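Local structure of nucleoside diphosphate kinase (Aquifex aeolicus, 3ZTP) at residues P58-Q61 and E62-F66; I90-D94 and S95-R99. The protein catalyses, as a magnesium-dependent homotetramer, the transfer of the ATP gamma phosphate to nucleoside diphosphates through a phosphohistidine intermediate. All coordinates share one frame; numbering follows the deposited sequence. Where two conformers were deposited one is given.

Interaction 1: P58-Q61 and E62-F66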
# COMPACT_ATOMS: atom_id res chain seq x y z
N PRO A 58 3.52 13.33 -29.87
CA PRO A 58 3.82 12.11 -30.60
C PRO A 58 4.08 10.92 -29.69
O PRO A 58 4.76 11.02 -28.66
CB PRO A 58 5.08 12.48 -31.40
CG PRO A 58 4.89 13.95 -31.68
CD PRO A 58 4.25 14.49 -30.41
N PHE A 59 3.52 9.79 -30.10
CA PHE A 59 3.77 8.49 -29.48
C PHE A 59 3.21 8.39 -28.08
O PHE A 59 3.61 7.50 -27.31
CB PHE A 59 5.26 8.15 -29.45
CG PHE A 59 5.87 8.08 -30.81
CD1 PHE A 59 5.62 7.01 -31.66
CD2 PHE A 59 6.68 9.10 -31.26
CE1 PHE A 59 6.19 6.97 -32.93
CE2 PHE A 59 7.25 9.05 -32.52
CZ PHE A 59 7.00 7.97 -33.35
N PHE A 60 2.26 9.24 -27.73
CA PHE A 60 1.64 9.10 -26.40
C PHE A 60 0.98 7.74 -26.18
O PHE A 60 1.16 7.13 -25.12
CB PHE A 60 0.61 10.21 -26.17
CG PHE A 60 -0.11 10.11 -24.85
CD1 PHE A 60 0.52 10.46 -23.67
CD2 PHE A 60 -1.41 9.68 -24.81
CE1 PHE A 60 -0.15 10.37 -22.47
CE2 PHE A 60 -2.10 9.60 -23.61
CZ PHE A 60 -1.46 9.95 -22.44
N GLN A 61 0.23 7.25 -27.15
CA GLN A 61 -0.45 5.97 -26.97
C GLN A 61 0.58 4.84 -26.77
O GLN A 61 0.39 3.96 -25.94
CB GLN A 61 -1.36 5.64 -28.16
CG GLN A 61 -2.58 6.55 -28.23
CD GLN A 61 -3.42 6.50 -26.96
OE1 GLN A 61 -3.60 5.44 -26.36
NE2 GLN A 61 -3.94 7.65 -26.54
N GLU A 62 1.67 4.89 -27.51
CA GLU A 62 2.73 3.89 -27.38
C GLU A 62 3.40 4.00 -26.02
O GLU A 62 3.76 2.98 -25.43
CB GLU A 62 3.76 4.04 -28.49
CG GLU A 62 3.30 3.50 -29.84
CD GLU A 62 2.55 4.52 -30.69
OE1 GLU A 62 2.24 5.64 -30.20
OE2 GLU A 62 2.25 4.20 -31.86
N LEU A 63 3.63 5.22 -25.54
CA LEU A 63 4.16 5.41 -24.20
C LEU A 63 3.27 4.78 -23.13
O LEU A 63 3.76 4.12 -22.21
CB LEU A 63 4.34 6.90 -23.88
CG LEU A 63 4.75 7.29 -22.47
CD1 LEU A 63 6.14 6.75 -22.13
CD2 LEU A 63 4.68 8.80 -22.36
N VAL A 64 1.97 5.03 -23.24
CA VAL A 64 1.05 4.51 -22.25
C VAL A 64 1.02 2.99 -22.31
O VAL A 64 1.05 2.33 -21.26
CB VAL A 64 -0.34 5.08 -22.47
CG1 VAL A 64 -1.40 4.29 -21.69
CG2 VAL A 64 -0.34 6.55 -22.09
N GLU A 65 0.95 2.42 -23.51
CA GLU A 65 0.95 0.97 -23.65
C GLU A 65 2.25 0.36 -23.08
O GLU A 65 2.22 -0.59 -22.31
CB GLU A 65 0.79 0.55 -25.12
CG GLU A 65 0.87 -0.95 -25.32
CD GLU A 65 0.73 -1.39 -26.77
OE1 GLU A 65 1.31 -0.73 -27.66
OE2 GLU A 65 0.05 -2.41 -27.02
N PHE A 66 3.38 0.94 -23.46
CA PHE A 66 4.67 0.44 -23.00
C PHE A 66 4.77 0.48 -21.47
O PHE A 66 5.16 -0.50 -20.83
CB PHE A 66 5.78 1.29 -23.63
CG PHE A 66 7.16 1.00 -23.10
CD1 PHE A 66 7.66 -0.29 -23.06
CD2 PHE A 66 7.96 2.04 -22.67
CE1 PHE A 66 8.95 -0.53 -22.58
CE2 PHE A 66 9.25 1.80 -22.22
CZ PHE A 66 9.73 0.53 -22.16

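Interaction 2: I90-D94 and S95-R99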
# COMPACT_ATOMS: atom_id res chain seq x y z
N ILE A 90 21.41 9.62 -15.83
CA ILE A 90 20.66 8.77 -16.75
C ILE A 90 21.02 9.04 -18.19
O ILE A 90 20.95 8.11 -19.01
CB ILE A 90 19.13 8.80 -16.52
CG1 ILE A 90 18.54 10.14 -16.96
CG2 ILE A 90 18.81 8.50 -15.05
CD1 ILE A 90 17.06 10.25 -16.72
N GLY A 91 21.41 10.28 -18.52
CA GLY A 91 21.85 10.57 -19.87
C GLY A 91 20.72 11.02 -20.77
O GLY A 91 19.55 11.03 -20.38
N PRO A 92 21.07 11.36 -22.01
CA PRO A 92 20.09 11.84 -22.97
C PRO A 92 18.95 10.85 -23.22
O PRO A 92 19.17 9.64 -23.17
CB PRO A 92 20.92 12.00 -24.25
CG PRO A 92 22.31 12.13 -23.81
CD PRO A 92 22.44 11.39 -22.52
N THR A 93 17.76 11.38 -23.49
CA THR A 93 16.57 10.58 -23.78
C THR A 93 16.84 9.50 -24.82
O THR A 93 16.37 8.36 -24.71
CB THR A 93 15.46 11.49 -24.37
OG1 THR A 93 15.30 12.62 -23.51
CG2 THR A 93 14.15 10.74 -24.50
N ASP A 94 17.56 9.90 -25.85
CA ASP A 94 17.87 9.01 -26.94
C ASP A 94 19.07 8.15 -26.50
O ASP A 94 20.20 8.61 -26.43
CB ASP A 94 18.20 9.84 -28.19
CG ASP A 94 18.62 9.00 -29.39
OD1 ASP A 94 18.90 7.81 -29.27
OD2 ASP A 94 18.70 9.56 -30.50
N SER A 95 18.81 6.88 -26.22
CA SER A 95 19.84 5.96 -25.71
C SER A 95 21.05 5.85 -26.64
O SER A 95 22.16 5.60 -26.17
CB SER A 95 19.27 4.56 -25.49
OG SER A 95 18.16 4.56 -24.61
N GLU A 96 20.83 6.00 -27.95
CA GLU A 96 21.94 5.96 -28.90
C GLU A 96 22.80 7.18 -28.74
O GLU A 96 24.03 7.07 -28.78
CB GLU A 96 21.44 5.89 -30.34
CG GLU A 96 21.01 4.52 -30.73
CD GLU A 96 22.19 3.59 -30.86
OE1 GLU A 96 23.08 3.85 -31.68
OE2 GLU A 96 22.24 2.60 -30.12
N GLU A 97 22.19 8.34 -28.59
CA GLU A 97 22.95 9.55 -28.33
C GLU A 97 23.67 9.44 -26.98
O GLU A 97 24.79 9.89 -26.82
CB GLU A 97 22.05 10.78 -28.36
CG GLU A 97 22.78 12.10 -28.12
CD GLU A 97 23.71 12.50 -29.26
OE1 GLU A 97 23.72 11.81 -30.30
OE2 GLU A 97 24.43 13.50 -29.11
N ALA A 98 23.03 8.81 -25.99
CA ALA A 98 23.69 8.61 -24.70
C ALA A 98 24.98 7.79 -24.86
O ALA A 98 26.00 8.08 -24.22
CB ALA A 98 22.75 7.93 -23.73
N ARG A 99 24.95 6.74 -25.69
CA ARG A 99 26.16 5.95 -25.90
C ARG A 99 27.29 6.75 -26.54
O ARG A 99 28.47 6.45 -26.31
CB ARG A 99 25.87 4.70 -26.74
CG ARG A 99 25.27 3.56 -25.90
CD ARG A 99 24.94 2.31 -26.68
NE ARG A 99 23.65 2.35 -27.36
CZ ARG A 99 22.48 2.18 -26.76
NH1 ARG A 99 22.44 1.98 -25.46
NH2 ARG A 99 21.36 2.22 -27.47

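Interaction 1: P58-Q61 and E62-F66
Phe59 O, Phe60 O and Gln61 O take the amide hydrogens of Leu63, Val64 and Glu65 in turn, each at 2.9 Å from its N, and so open helix 60-67 with Phe59 at the N-cap. Phe60 CG stands anti to its backbone N (chi1 178°), which lays the ring beside the branch of the residue one turn on: Val64 CG2 sits over one ring face, 3.8 Å from the centroid, in a CH-pi contact set toward the rim nearest CZ. The same methyl lies 3.4 Å from Phe60 O. On the opening turn, Glu62 is bent at chi2 (88°) and folds back toward the N-cap. Glu62 OE1 comes within 3.3 Å of Phe59 CA and meets the Phe59 ring obliquely, 3.9 Å from Phe59 CD1, with ring and carboxylate planes 67° apart. Outside the segments, His54 touches Phe60 and Tyr51 touches Leu63. Phe59 is a predicted ATP-binding residue; in relatives the matching phenylalanine stacks on the nucleotide base. The carboxylate of Glu62 lies near the first turn, where its negative charge should suit the helix dipole, while backbone bonds and the Phe60-Val64 CH-pi contact tie the first turn to the next, directly after Phe59.

Interaction 2: I90-D94 and S95-R99
Asp94 caps helix 95-101 with its side chain: OD1 accepts from Glu96 N at 3.0 Å, a bent bond (134° at the hydrogen) that reaches the oxygen on its anti side and out of the carboxylate plane, and from Glu97 N in a weak bond of 3.4 Å. With chi1 of Asp94 near 180° (177°), CG turns away from the backbone N and the carboxylate reaches the first-turn amides. The backbone O of Asp94 is used as well, taking Ala98 N at 2.9 Å as the first regular helical bond. The Pro92 ring packs on the first turn, its CD 3.7 Å from Ala98 CB. Further along, Arg99 forms a salt bridge with Glu96, side-on: NH2 (2.8 Å) and NE (3.1 Å) both go to Glu96 OE2, which lies in the guanidinium plane, while Ser95 O sits over one face of that guanidinium. Arg99 NH1 is satisfied by Gly111 O and Ala108 O, and Ser95 OG by Asp113 O. Before the helix, Gly91 O receives Arg107 NH1 and Thr93 O receives Asn117 ND2, both from predicted ATP-binding residues; Thr93 is itself one. Gly91 leaves helix 82-90 with positive phi (90°), where a CB would be jammed against Ile90 O and Pro92 CD. The Asp94 carboxylate thus supplies an acceptor to the opening amides, its negative charge probably steadied by the helix dipole, and the helix start is fixed beside the part of the predicted ATP site that carries Thr93, Arg107 and Asn117.

Both interactions are helix starts, and each holds a predicted ATP-binding residue at or just before the N-cap: Phe59 in interaction 1, Thr93 in interaction 2. Their centres are 19 Å apart and their nearest atoms about 9 Å, so they do not touch. Asn117, another residue predicted to bind ATP, relates the two: its side chain is about 3 Å from that of Ser95 and about 7 Å from that of Leu63. A bound sulfate lies about 4 Å from the Leu63 side chain, and a sulfate about 6 Å from that of Thr93. Both helix starts probably border the ATP site; sulfate, likely from the crystallisation liquor, may mark its phosphate-binding part.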